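Local coordinates for protein carbamate kinase (Aeropyrum pernix, PDB 2E9Y) that probably catalyses the reversible transfer of a phosphate group between ATP and carbamate, at residues R116-V121 with G205-V210; I80-T85 with G195-V200; S220-T225 with V286-K291. All coordinates share one frame; numbering follows the deposited sequence.

Interaction 1 (R116-V121 with G205-V210); sequences RVLVDV and GVLEPV
The guanidinium of Arg116 is the flat group of this contact, and Leu207 approaches it obliquely, meeting neither a clear face nor an edge: CD1 of Leu207 lies 4.4 Å from NH1 of Arg116. Its polar partners lie mostly across the dimer interface, where NH2 forms a salt bridge with Glu98 of the second subunit and NH1 a hydrogen bond with His95 of that subunit; within the chain, NH2 also pairs with Asp175. CD1 of Leu207 therefore borders a cation whose orientation is probably set by those other partners. Leu118 supplies the closest approach. With its CG anti to the backbone N (chi1 -177°), it sends CD1 to within 4.1 Å of CD2 of Leu207, and the two side chains cross at about a right angle. Further along, CG2 of Val119 faces CG2 of Val210 at 4.4 Å. No hydrogen bond joins the segments, and no CA atoms come closer than the 8.5 Å between those of Leu118 and Leu207. The reason is strand 197-201, which pairs parallel with 112-119 and antiparallel with 207-209; its Val200 touches both Val119 and Val210. The short touching parts run 79° apart end to end, consistent with twist or curling of the sheet here. Such side-chain contact past an intervening strand belongs to a twisted mixed sheet, here that of the amino acid kinase fold, where the hairpin of strands 197-201 and 207-209 reaches the dimer interface.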
ATOM      1  N   ARG A 116      -9.010   6.272  -0.967  1.00 14.21           N
ATOM      2  CA  ARG A 116      -9.786   6.744   0.184  1.00 14.87           C
ATOM      3  C   ARG A 116     -11.251   6.950  -0.203  1.00 16.33           C
ATOM      4  O   ARG A 116     -11.564   7.263  -1.344  1.00 14.36           O
ATOM      5  CB  ARG A 116      -9.228   8.095   0.621  1.00 15.33           C
ATOM      6  CG  ARG A 116      -7.825   8.043   1.245  1.00 13.27           C
ATOM      7  CD  ARG A 116      -7.153   9.421   1.240  1.00 13.85           C
ATOM      8  NE  ARG A 116      -7.046   9.887  -0.146  1.00 14.73           N
ATOM      9  CZ  ARG A 116      -6.599  11.137  -0.399  1.00 15.26           C
ATOM     10  NH1 ARG A 116      -6.247  11.971   0.572  1.00 16.87           N
ATOM     11  NH2 ARG A 116      -6.502  11.535  -1.680  1.00 16.01           N
ATOM     12  N   VAL A 117     -12.155   6.770   0.754  1.00 15.00           N
ATOM     13  CA  VAL A 117     -13.577   6.936   0.495  1.00 14.89           C
ATOM     14  C   VAL A 117     -14.146   7.942   1.487  1.00 15.15           C
ATOM     15  O   VAL A 117     -13.912   7.834   2.691  1.00 15.33           O
ATOM     16  CB  VAL A 117     -14.332   5.595   0.635  1.00 15.68           C
ATOM     17  CG1 VAL A 117     -15.824   5.806   0.456  1.00 14.99           C
ATOM     18  CG2 VAL A 117     -13.827   4.613  -0.402  1.00 19.26           C
ATOM     19  N   LEU A 118     -14.876   8.928   0.977  1.00 14.30           N
ATOM     20  CA  LEU A 118     -15.483   9.954   1.826  1.00 15.38           C
ATOM     21  C   LEU A 118     -16.767   9.425   2.467  1.00 15.25           C
ATOM     22  O   LEU A 118     -17.614   8.849   1.788  1.00 16.20           O
ATOM     23  CB  LEU A 118     -15.810  11.205   0.993  1.00 15.52           C
ATOM     24  CG  LEU A 118     -16.401  12.411   1.737  1.00 17.88           C
ATOM     25  CD1 LEU A 118     -15.339  13.008   2.646  1.00 16.23           C
ATOM     26  CD2 LEU A 118     -16.887  13.458   0.748  1.00 18.70           C
ATOM     27  N   VAL A 119     -16.900   9.605   3.778  1.00 15.68           N
ATOM     28  CA  VAL A 119     -18.104   9.180   4.487  1.00 17.05           C
ATOM     29  C   VAL A 119     -18.636  10.394   5.245  1.00 19.09           C
ATOM     30  O   VAL A 119     -17.919  11.389   5.401  1.00 19.45           O
ATOM     31  CB  VAL A 119     -17.819   8.006   5.466  1.00 17.50           C
ATOM     32  CG1 VAL A 119     -17.312   6.798   4.678  1.00 17.04           C
ATOM     33  CG2 VAL A 119     -16.806   8.419   6.525  1.00 17.76           C
ATOM     34  N   ASP A 120     -19.883  10.324   5.704  1.00 19.23           N
ATOM     35  CA  ASP A 120     -20.488  11.446   6.421  1.00 23.10           C
ATOM     36  C   ASP A 120     -20.440  11.252   7.932  1.00 21.34           C
ATOM     37  O   ASP A 120     -20.815  10.204   8.451  1.00 22.82           O
ATOM     38  CB  ASP A 120     -21.939  11.634   5.971  1.00 26.06           C
ATOM     39  CG  ASP A 120     -22.505  12.983   6.377  1.00 30.32           C
ATOM     40  OD1 ASP A 120     -22.517  13.289   7.586  1.00 30.06           O
ATOM     41  OD2 ASP A 120     -22.934  13.741   5.481  1.00 34.34           O
ATOM     42  N   VAL A 121     -19.975  12.280   8.633  1.00 22.35           N
ATOM     43  CA  VAL A 121     -19.857  12.233  10.082  1.00 23.43           C
ATOM     44  C   VAL A 121     -21.204  12.053  10.786  1.00 22.98           C
ATOM     45  O   VAL A 121     -21.254  11.646  11.948  1.00 20.93           O
ATOM     46  CB  VAL A 121     -19.180  13.513  10.610  1.00 25.07           C
ATOM     47  CG1 VAL A 121     -20.100  14.710  10.422  1.00 27.70           C
ATOM     48  CG2 VAL A 121     -18.801  13.339  12.061  1.00 29.42           C
ATOM     49  N   GLY A 205     -12.132  22.300   4.616  1.00 34.66           N
ATOM     50  CA  GLY A 205     -11.780  21.447   3.492  1.00 33.42           C
ATOM     51  C   GLY A 205     -10.805  20.329   3.815  1.00 32.31           C
ATOM     52  O   GLY A 205     -10.468  19.522   2.951  1.00 33.60           O
ATOM     53  N   VAL A 206     -10.351  20.276   5.060  1.00 29.42           N
ATOM     54  CA  VAL A 206      -9.409  19.250   5.487  1.00 27.58           C
ATOM     55  C   VAL A 206     -10.034  17.854   5.552  1.00 26.39           C
ATOM     56  O   VAL A 206     -11.110  17.667   6.121  1.00 24.41           O
ATOM     57  CB  VAL A 206      -8.825  19.598   6.878  1.00 29.18           C
ATOM     58  CG1 VAL A 206      -8.057  18.417   7.440  1.00 31.97           C
ATOM     59  CG2 VAL A 206      -7.917  20.813   6.767  1.00 30.68           C
ATOM     60  N   LEU A 207      -9.356  16.878   4.954  1.00 23.58           N
ATOM     61  CA  LEU A 207      -9.826  15.499   4.992  1.00 22.02           C
ATOM     62  C   LEU A 207      -9.085  14.827   6.140  1.00 21.68           C
ATOM     63  O   LEU A 207      -7.883  15.030   6.314  1.00 22.38           O
ATOM     64  CB  LEU A 207      -9.515  14.771   3.685  1.00 21.31           C
ATOM     65  CG  LEU A 207     -10.285  15.177   2.427  1.00 22.49           C
ATOM     66  CD1 LEU A 207      -9.894  14.250   1.284  1.00 23.18           C
ATOM     67  CD2 LEU A 207     -11.784  15.099   2.681  1.00 21.63           C
ATOM     68  N   GLU A 208      -9.799  14.042   6.932  1.00 21.01           N
ATOM     69  CA  GLU A 208      -9.181  13.368   8.061  1.00 22.56           C
ATOM     70  C   GLU A 208      -9.580  11.902   8.083  1.00 21.32           C
ATOM     71  O   GLU A 208     -10.760  11.576   8.040  1.00 17.65           O
ATOM     72  CB  GLU A 208      -9.617  14.027   9.370  1.00 26.42           C
ATOM     73  CG  GLU A 208      -8.926  13.482  10.606  1.00 32.72           C
ATOM     74  CD  GLU A 208      -9.465  14.099  11.882  1.00 37.50           C
ATOM     75  OE1 GLU A 208      -9.510  15.347  11.959  1.00 37.89           O
ATOM     76  OE2 GLU A 208      -9.839  13.342  12.803  1.00 39.30           O
ATOM     77  N   PRO A 209      -8.593  10.999   8.142  1.00 21.55           N
ATOM     78  CA  PRO A 209      -8.877   9.579   8.192  1.00 21.61           C
ATOM     79  C   PRO A 209      -9.622   9.238   9.473  1.00 21.55           C
ATOM     80  O   PRO A 209      -9.412   9.835  10.521  1.00 20.92           O
ATOM     81  CB  PRO A 209      -7.550   8.819   8.141  1.00 22.09           C
ATOM     82  CG  PRO A 209      -6.423   9.839   8.014  1.00 26.71           C
ATOM     83  CD  PRO A 209      -7.175  11.195   8.396  1.00 22.98           C
ATOM     84  N   VAL A 210     -10.536   8.270   9.434  1.00 19.87           N
ATOM     85  CA  VAL A 210     -11.264   7.867  10.636  1.00 21.04           C
ATOM     86  C   VAL A 210     -11.227   6.350  10.796  1.00 21.66           C
ATOM     87  O   VAL A 210     -11.064   5.620   9.815  1.00 19.99           O
ATOM     88  CB  VAL A 210     -12.744   8.327  10.602  1.00 20.58           C
ATOM     89  CG1 VAL A 210     -12.813   9.840  10.648  1.00 23.70           C
ATOM     90  CG2 VAL A 210     -13.437   7.796   9.355  1.00 21.09           C
TER

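Interaction 2 (I80-T85 with G195-V200); sequences IATAMT and GGVPVV
Thr82 and Ala83 on helix 78-103 pack against Gly196 and Val197, where the chain enters strand 197-201: helix-on-sheet packing in the α/β amino acid kinase fold. At the start of 80-85, Ile80 directs its CB away from the strand and packs on Trp88 of the second subunit, while its carbonyl O receives the helical bond from Met84 N. Thr82 divides its two branches. CG2, anti to the backbone N, reaches across to Gly196 O at 3.8 Å and to CG2 of Val197 at 3.9 Å; OG1 turns back to bond with Leu78 O of its own helix, so the face toward the strand is left to the methyl. The Thr82 and Val197 side chains lie alongside each other, pointing opposite ways. Ala83 comes next, its CB 4.2 Å from the same CG2 of Val197, which also lies 4.0 Å from Ala83 N. One valine methyl thus meets two successive helix residues, and Leu91 of the second subunit packs on both Ala83 and Val197. Thr85 closes the walk inside the helix: its OG1, also bonded to Asn55 ND2, donates to Thr82 O at 2.6 Å, with a C=O...donor angle of 126° and a tilt of 17° from the carbonyl plane.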
ATOM      1  N   ILE A  80      -4.870   2.891   8.911  1.00 13.06           N
ATOM      2  CA  ILE A  80      -3.528   2.554   8.445  1.00 13.86           C
ATOM      3  C   ILE A  80      -3.522   1.052   8.132  1.00 12.95           C
ATOM      4  O   ILE A  80      -2.914   0.610   7.155  1.00 13.32           O
ATOM      5  CB  ILE A  80      -2.455   2.875   9.518  1.00 14.30           C
ATOM      6  CG1 ILE A  80      -2.248   4.392   9.606  1.00 16.64           C
ATOM      7  CG2 ILE A  80      -1.134   2.190   9.175  1.00 14.36           C
ATOM      8  CD1 ILE A  80      -1.864   5.037   8.303  1.00 22.88           C
ATOM      9  N   ALA A  81      -4.200   0.268   8.964  1.00 11.76           N
ATOM     10  CA  ALA A  81      -4.286  -1.170   8.733  1.00 11.75           C
ATOM     11  C   ALA A  81      -4.977  -1.400   7.389  1.00 12.46           C
ATOM     12  O   ALA A  81      -4.540  -2.222   6.582  1.00 11.29           O
ATOM     13  CB  ALA A  81      -5.069  -1.845   9.855  1.00 10.91           C
ATOM     14  N   THR A  82      -6.051  -0.658   7.139  1.00 11.22           N
ATOM     15  CA  THR A  82      -6.764  -0.796   5.875  1.00 11.84           C
ATOM     16  C   THR A  82      -5.847  -0.454   4.699  1.00 11.30           C
ATOM     17  O   THR A  82      -5.825  -1.172   3.699  1.00 11.60           O
ATOM     18  CB  THR A  82      -8.015   0.109   5.832  1.00 14.78           C
ATOM     19  OG1 THR A  82      -8.976  -0.373   6.777  1.00 16.38           O
ATOM     20  CG2 THR A  82      -8.635   0.105   4.439  1.00 14.02           C
ATOM     21  N   ALA A  83      -5.093   0.636   4.814  1.00 10.89           N
ATOM     22  CA  ALA A  83      -4.173   1.024   3.736  1.00 11.78           C
ATOM     23  C   ALA A  83      -3.180  -0.109   3.488  1.00 12.65           C
ATOM     24  O   ALA A  83      -2.876  -0.457   2.340  1.00 10.71           O
ATOM     25  CB  ALA A  83      -3.427   2.307   4.103  1.00 13.97           C
ATOM     26  N   MET A  84      -2.670  -0.687   4.570  1.00 11.30           N
ATOM     27  CA  MET A  84      -1.742  -1.803   4.466  1.00 11.85           C
ATOM     28  C   MET A  84      -2.346  -2.948   3.656  1.00 11.76           C
ATOM     29  O   MET A  84      -1.699  -3.554   2.811  1.00 10.49           O
ATOM     30  CB  MET A  84      -1.412  -2.283   5.880  1.00 12.39           C
ATOM     31  CG  MET A  84      -0.395  -1.380   6.583  1.00 14.66           C
ATOM     32  SD  MET A  84       0.100  -2.028   8.185  1.00 19.10           S
ATOM     33  CE  MET A  84       0.954  -0.565   8.790  1.00 20.06           C
ATOM     34  N   THR A  85      -3.615  -3.272   3.923  1.00 11.26           N
ATOM     35  CA  THR A  85      -4.249  -4.373   3.200  1.00 11.70           C
ATOM     36  C   THR A  85      -4.405  -4.070   1.712  1.00 12.16           C
ATOM     37  O   THR A  85      -4.470  -4.991   0.894  1.00 12.25           O
ATOM     38  CB  THR A  85      -5.652  -4.759   3.782  1.00 11.72           C
ATOM     39  OG1 THR A  85      -6.588  -3.689   3.595  1.00 12.92           O
ATOM     40  CG2 THR A  85      -5.538  -5.090   5.261  1.00 11.41           C
ATOM     41  N   GLY A 195     -12.782  -1.706   0.495  1.00 14.57           N
ATOM     42  CA  GLY A 195     -13.864  -0.722   0.517  1.00 15.52           C
ATOM     43  C   GLY A 195     -13.325   0.713   0.592  1.00 16.44           C
ATOM     44  O   GLY A 195     -14.058   1.692   0.548  1.00 16.69           O
ATOM     45  N   GLY A 196     -11.992   0.811   0.754  1.00 14.02           N
ATOM     46  CA  GLY A 196     -11.360   2.125   0.773  1.00 13.91           C
ATOM     47  C   GLY A 196     -11.022   2.591   2.196  1.00 15.08           C
ATOM     48  O   GLY A 196     -11.588   2.130   3.179  1.00 13.69           O
ATOM     49  N   VAL A 197     -10.052   3.524   2.274  1.00 14.23           N
ATOM     50  CA  VAL A 197      -9.752   4.194   3.540  1.00 15.47           C
ATOM     51  C   VAL A 197     -10.728   5.354   3.813  1.00 15.62           C
ATOM     52  O   VAL A 197     -10.788   6.339   3.082  1.00 16.49           O
ATOM     53  CB  VAL A 197      -8.323   4.730   3.433  1.00 13.75           C
ATOM     54  CG1 VAL A 197      -7.944   5.503   4.694  1.00 16.21           C
ATOM     55  CG2 VAL A 197      -7.354   3.580   3.236  1.00 15.96           C
ATOM     56  N   PRO A 198     -11.552   5.238   4.880  1.00 17.21           N
ATOM     57  CA  PRO A 198     -12.521   6.270   5.203  1.00 17.60           C
ATOM     58  C   PRO A 198     -11.892   7.538   5.711  1.00 15.98           C
ATOM     59  O   PRO A 198     -11.073   7.558   6.618  1.00 14.88           O
ATOM     60  CB  PRO A 198     -13.425   5.773   6.318  1.00 19.79           C
ATOM     61  CG  PRO A 198     -13.113   4.312   6.546  1.00 21.37           C
ATOM     62  CD  PRO A 198     -11.685   4.145   5.835  1.00 18.89           C
ATOM     63  N   VAL A 199     -12.351   8.614   5.098  1.00 14.84           N
ATOM     64  CA  VAL A 199     -12.032   9.914   5.607  1.00 15.24           C
ATOM     65  C   VAL A 199     -13.296  10.755   5.686  1.00 15.44           C
ATOM     66  O   VAL A 199     -14.317  10.459   5.069  1.00 16.84           O
ATOM     67  CB  VAL A 199     -11.059  10.547   4.620  1.00 15.30           C
ATOM     68  CG1 VAL A 199      -9.783   9.711   4.553  1.00 17.74           C
ATOM     69  CG2 VAL A 199     -11.691  10.591   3.238  1.00 14.03           C
ATOM     70  N   VAL A 200     -13.233  11.783   6.557  1.00 17.51           N
ATOM     71  CA  VAL A 200     -14.347  12.738   6.657  1.00 18.88           C
ATOM     72  C   VAL A 200     -13.848  14.145   6.380  1.00 20.84           C
ATOM     73  O   VAL A 200     -12.685  14.470   6.578  1.00 20.29           O
ATOM     74  CB  VAL A 200     -14.926  12.661   8.082  1.00 20.11           C
ATOM     75  CG1 VAL A 200     -15.539  11.281   8.339  1.00 20.57           C
ATOM     76  CG2 VAL A 200     -13.839  12.929   9.104  1.00 19.82           C
TER

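Interaction 3 (S220-T225 with V286-K291); sequences SSLLAT and VERTGK
Thr225 and Thr289 meet through different first torsions. In Thr225 (chi1 -67°) CG2 stands anti to the backbone N and OG1 beside it; in Thr289 (chi1 73°) OG1 takes the crowded position between backbone N and carbonyl carbon, which swings CG2 out to the neighbouring helix. That methyl lies 3.4 Å from OG1 of Thr225 and 3.9 Å from its CB, the two side chains crossing obliquely. OG1 of Thr289 instead serves its own helix end: it accepts from Lys291 N at 3.1 Å with an N-H...O angle of 160°, an ST turn, and also bonds with Phe285 O. Replacing Thr289 by an alanine would probably leave the amide of Lys291 without its side-chain acceptor and open a gap beside Thr225. Gly290, whose phi is positive, leaves the helix just here, its N still bonded to Val286 O at 2.7 Å. Arg288 extends the contact outward. In the conformer given, bent at chi3, one guanidinium face lies over CG2 of Thr225, which sits 3.6 Å from the plane and offset toward the rim; a second deposited conformer leaves this and the approach to CD1 of Leu222 doubtful. No hydrogen bond across the segments is established. The contact joins helices 216-226 and 275-289, and Phe285 of the latter also touches Ala224 and Thr225; on its other sides the first helix meets strand 6-10 through Ala224 and strand 170-173 through Leu222.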
ATOM      1  N   SER A 220     -17.896  -0.082  -4.215  1.00 14.04           N
ATOM      2  CA  SER A 220     -17.645  -0.436  -5.614  1.00 14.57           C
ATOM      3  C   SER A 220     -18.763   0.077  -6.509  1.00 15.47           C
ATOM      4  O   SER A 220     -18.522   0.503  -7.641  1.00 15.71           O
ATOM      5  CB  SER A 220     -17.525  -1.956  -5.773  1.00 14.99           C
ATOM      6  OG  SER A 220     -16.374  -2.447  -5.104  1.00 16.92           O
ATOM      7  N   SER A 221     -19.990   0.031  -6.001  1.00 16.25           N
ATOM      8  CA  SER A 221     -21.136   0.515  -6.760  1.00 16.23           C
ATOM      9  C   SER A 221     -20.970   2.015  -6.988  1.00 15.98           C
ATOM     10  O   SER A 221     -21.137   2.515  -8.104  1.00 14.17           O
ATOM     11  CB  SER A 221     -22.433   0.244  -5.993  1.00 18.05           C
ATOM     12  OG  SER A 221     -23.566   0.636  -6.752  1.00 18.18           O
ATOM     13  N   LEU A 222     -20.641   2.735  -5.921  1.00 15.34           N
ATOM     14  CA  LEU A 222     -20.436   4.171  -6.020  1.00 15.24           C
ATOM     15  C   LEU A 222     -19.312   4.484  -7.004  1.00 14.93           C
ATOM     16  O   LEU A 222     -19.418   5.424  -7.791  1.00 15.63           O
ATOM     17  CB  LEU A 222     -20.109   4.758  -4.643  1.00 16.13           C
ATOM     18  CG  LEU A 222     -19.806   6.258  -4.596  1.00 17.85           C
ATOM     19  CD1 LEU A 222     -20.989   7.056  -5.128  1.00 19.23           C
ATOM     20  CD2 LEU A 222     -19.494   6.654  -3.160  1.00 18.14           C
ATOM     21  N   LEU A 223     -18.234   3.703  -6.960  1.00 15.46           N
ATOM     22  CA  LEU A 223     -17.109   3.920  -7.870  1.00 13.85           C
ATOM     23  C   LEU A 223     -17.551   3.743  -9.322  1.00 15.41           C
ATOM     24  O   LEU A 223     -17.193   4.538 -10.187  1.00 16.23           O
ATOM     25  CB  LEU A 223     -15.967   2.936  -7.583  1.00 13.42           C
ATOM     26  CG  LEU A 223     -14.744   3.064  -8.504  1.00 11.43           C
ATOM     27  CD1 LEU A 223     -14.148   4.463  -8.384  1.00 15.08           C
ATOM     28  CD2 LEU A 223     -13.695   2.017  -8.132  1.00 14.53           C
ATOM     29  N   ALA A 224     -18.321   2.690  -9.577  1.00 16.18           N
ATOM     30  CA  ALA A 224     -18.805   2.405 -10.930  1.00 18.29           C
ATOM     31  C   ALA A 224     -19.617   3.588 -11.447  1.00 18.00           C
ATOM     32  O   ALA A 224     -19.487   3.996 -12.603  1.00 18.55           O
ATOM     33  CB  ALA A 224     -19.662   1.136 -10.925  1.00 17.73           C
ATOM     34  N   THR A 225     -20.456   4.136 -10.579  1.00 17.32           N
ATOM     35  CA  THR A 225     -21.281   5.279 -10.936  1.00 18.57           C
ATOM     36  C   THR A 225     -20.430   6.517 -11.217  1.00 19.51           C
ATOM     37  O   THR A 225     -20.667   7.226 -12.195  1.00 19.16           O
ATOM     38  CB  THR A 225     -22.291   5.597  -9.811  1.00 18.57           C
ATOM     39  OG1 THR A 225     -23.246   4.533  -9.716  1.00 19.12           O
ATOM     40  CG2 THR A 225     -23.019   6.907 -10.089  1.00 19.30           C
ATOM     41  N   VAL A 286     -28.023   0.651 -10.730  1.00 19.80           N
ATOM     42  CA  VAL A 286     -29.077   0.765 -11.729  1.00 21.05           C
ATOM     43  C   VAL A 286     -29.836   2.088 -11.595  1.00 21.92           C
ATOM     44  O   VAL A 286     -30.087   2.770 -12.591  1.00 23.07           O
ATOM     45  CB  VAL A 286     -30.081  -0.410 -11.624  1.00 20.31           C
ATOM     46  CG1 VAL A 286     -31.218  -0.211 -12.615  1.00 21.41           C
ATOM     47  CG2 VAL A 286     -29.371  -1.727 -11.913  1.00 20.58           C
ATOM     48  N   GLU A 287     -30.188   2.460 -10.367  1.00 21.31           N
ATOM     49  CA  GLU A 287     -30.931   3.698 -10.136  1.00 21.65           C
ATOM     50  C   GLU A 287     -30.146   4.957 -10.486  1.00 23.54           C
ATOM     51  O   GLU A 287     -30.698   5.902 -11.050  1.00 22.14           O
ATOM     52  CB  GLU A 287     -31.387   3.786  -8.678  1.00 22.74           C
ATOM     53  CG  GLU A 287     -32.248   2.618  -8.221  1.00 24.40           C
ATOM     54  CD  GLU A 287     -32.704   2.769  -6.787  1.00 26.76           C
ATOM     55  OE1 GLU A 287     -31.882   3.199  -5.947  1.00 28.09           O
ATOM     56  OE2 GLU A 287     -33.876   2.453  -6.495  1.00 26.33           O
ATOM     57  N   ARG A 288     -28.856   4.970 -10.160  1.00 22.55           N
ATOM     58  CA  ARG A 288     -28.024   6.139 -10.429  1.00 24.10           C
ATOM     59  C   ARG A 288     -27.472   6.250 -11.843  1.00 24.16           C
ATOM     60  O   ARG A 288     -27.178   7.356 -12.298  1.00 23.43           O
ATOM     61  CB  ARG A 288     -26.854   6.194  -9.442  1.00 24.57           C
ATOM     62  CG  ARG A 288     -27.289   6.328  -7.993  0.50 24.48           C
ATOM     63  CD  ARG A 288     -26.114   6.666  -7.095  0.50 26.49           C
ATOM     64  NE  ARG A 288     -25.498   7.936  -7.467  0.50 27.09           N
ATOM     65  CZ  ARG A 288     -24.511   8.512  -6.789  0.50 28.04           C
ATOM     66  NH1 ARG A 288     -24.026   7.934  -5.700  0.50 29.26           N
ATOM     67  NH2 ARG A 288     -24.012   9.670  -7.200  0.50 30.02           N
ATOM     68  N   THR A 289     -27.328   5.126 -12.540  1.00 23.66           N
ATOM     69  CA  THR A 289     -26.772   5.157 -13.890  1.00 25.74           C
ATOM     70  C   THR A 289     -27.736   4.705 -14.976  1.00 26.09           C
ATOM     71  O   THR A 289     -27.603   5.106 -16.132  1.00 26.60           O
ATOM     72  CB  THR A 289     -25.520   4.270 -14.004  1.00 26.36           C
ATOM     73  OG1 THR A 289     -25.912   2.891 -13.993  1.00 29.13           O
ATOM     74  CG2 THR A 289     -24.561   4.546 -12.848  1.00 26.14           C
ATOM     75  N   GLY A 290     -28.697   3.866 -14.611  1.00 26.72           N
ATOM     76  CA  GLY A 290     -29.645   3.381 -15.596  1.00 26.81           C
ATOM     77  C   GLY A 290     -29.085   2.211 -16.384  1.00 27.68           C
ATOM     78  O   GLY A 290     -29.697   1.754 -17.349  1.00 30.46           O
ATOM     79  N   LYS A 291     -27.916   1.725 -15.980  1.00 26.33           N
ATOM     80  CA  LYS A 291     -27.288   0.590 -16.649  1.00 26.92           C
ATOM     81  C   LYS A 291     -27.438  -0.668 -15.795  1.00 26.11           C
ATOM     82  O   LYS A 291     -27.612  -0.587 -14.577  1.00 25.19           O
ATOM     83  CB  LYS A 291     -25.805   0.874 -16.905  1.00 28.41           C
ATOM     84  CG  LYS A 291     -25.552   1.967 -17.934  1.00 32.62           C
ATOM     85  CD  LYS A 291     -24.067   2.258 -18.075  1.00 35.52           C
ATOM     86  CE  LYS A 291     -23.779   3.129 -19.293  1.00 37.66           C
ATOM     87  NZ  LYS A 291     -24.481   4.439 -19.244  1.00 40.21           N
TER

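Overall arrangement
Interactions 1 and 2 share one piece of architecture: their centres are 11 Å apart, and Val117 N with Val197 O, like Val200 N with Glu208 O, probably forms a hydrogen bond between neighbouring strands of the same sheet. Interaction 2 is core, all its touching residues buried; interaction 1 is partly buried, mixing aliphatic contacts with a charged group bound to the second subunit. Both touch that subunit. Interaction 3, with its centre about 21 and 22 Å from the others, touches neither and meets no other chain. There two helices pack through threonines, with a solvent-exposed arginine alongside, and it covers the largest area, 194 Å² against 131 and 130 Å².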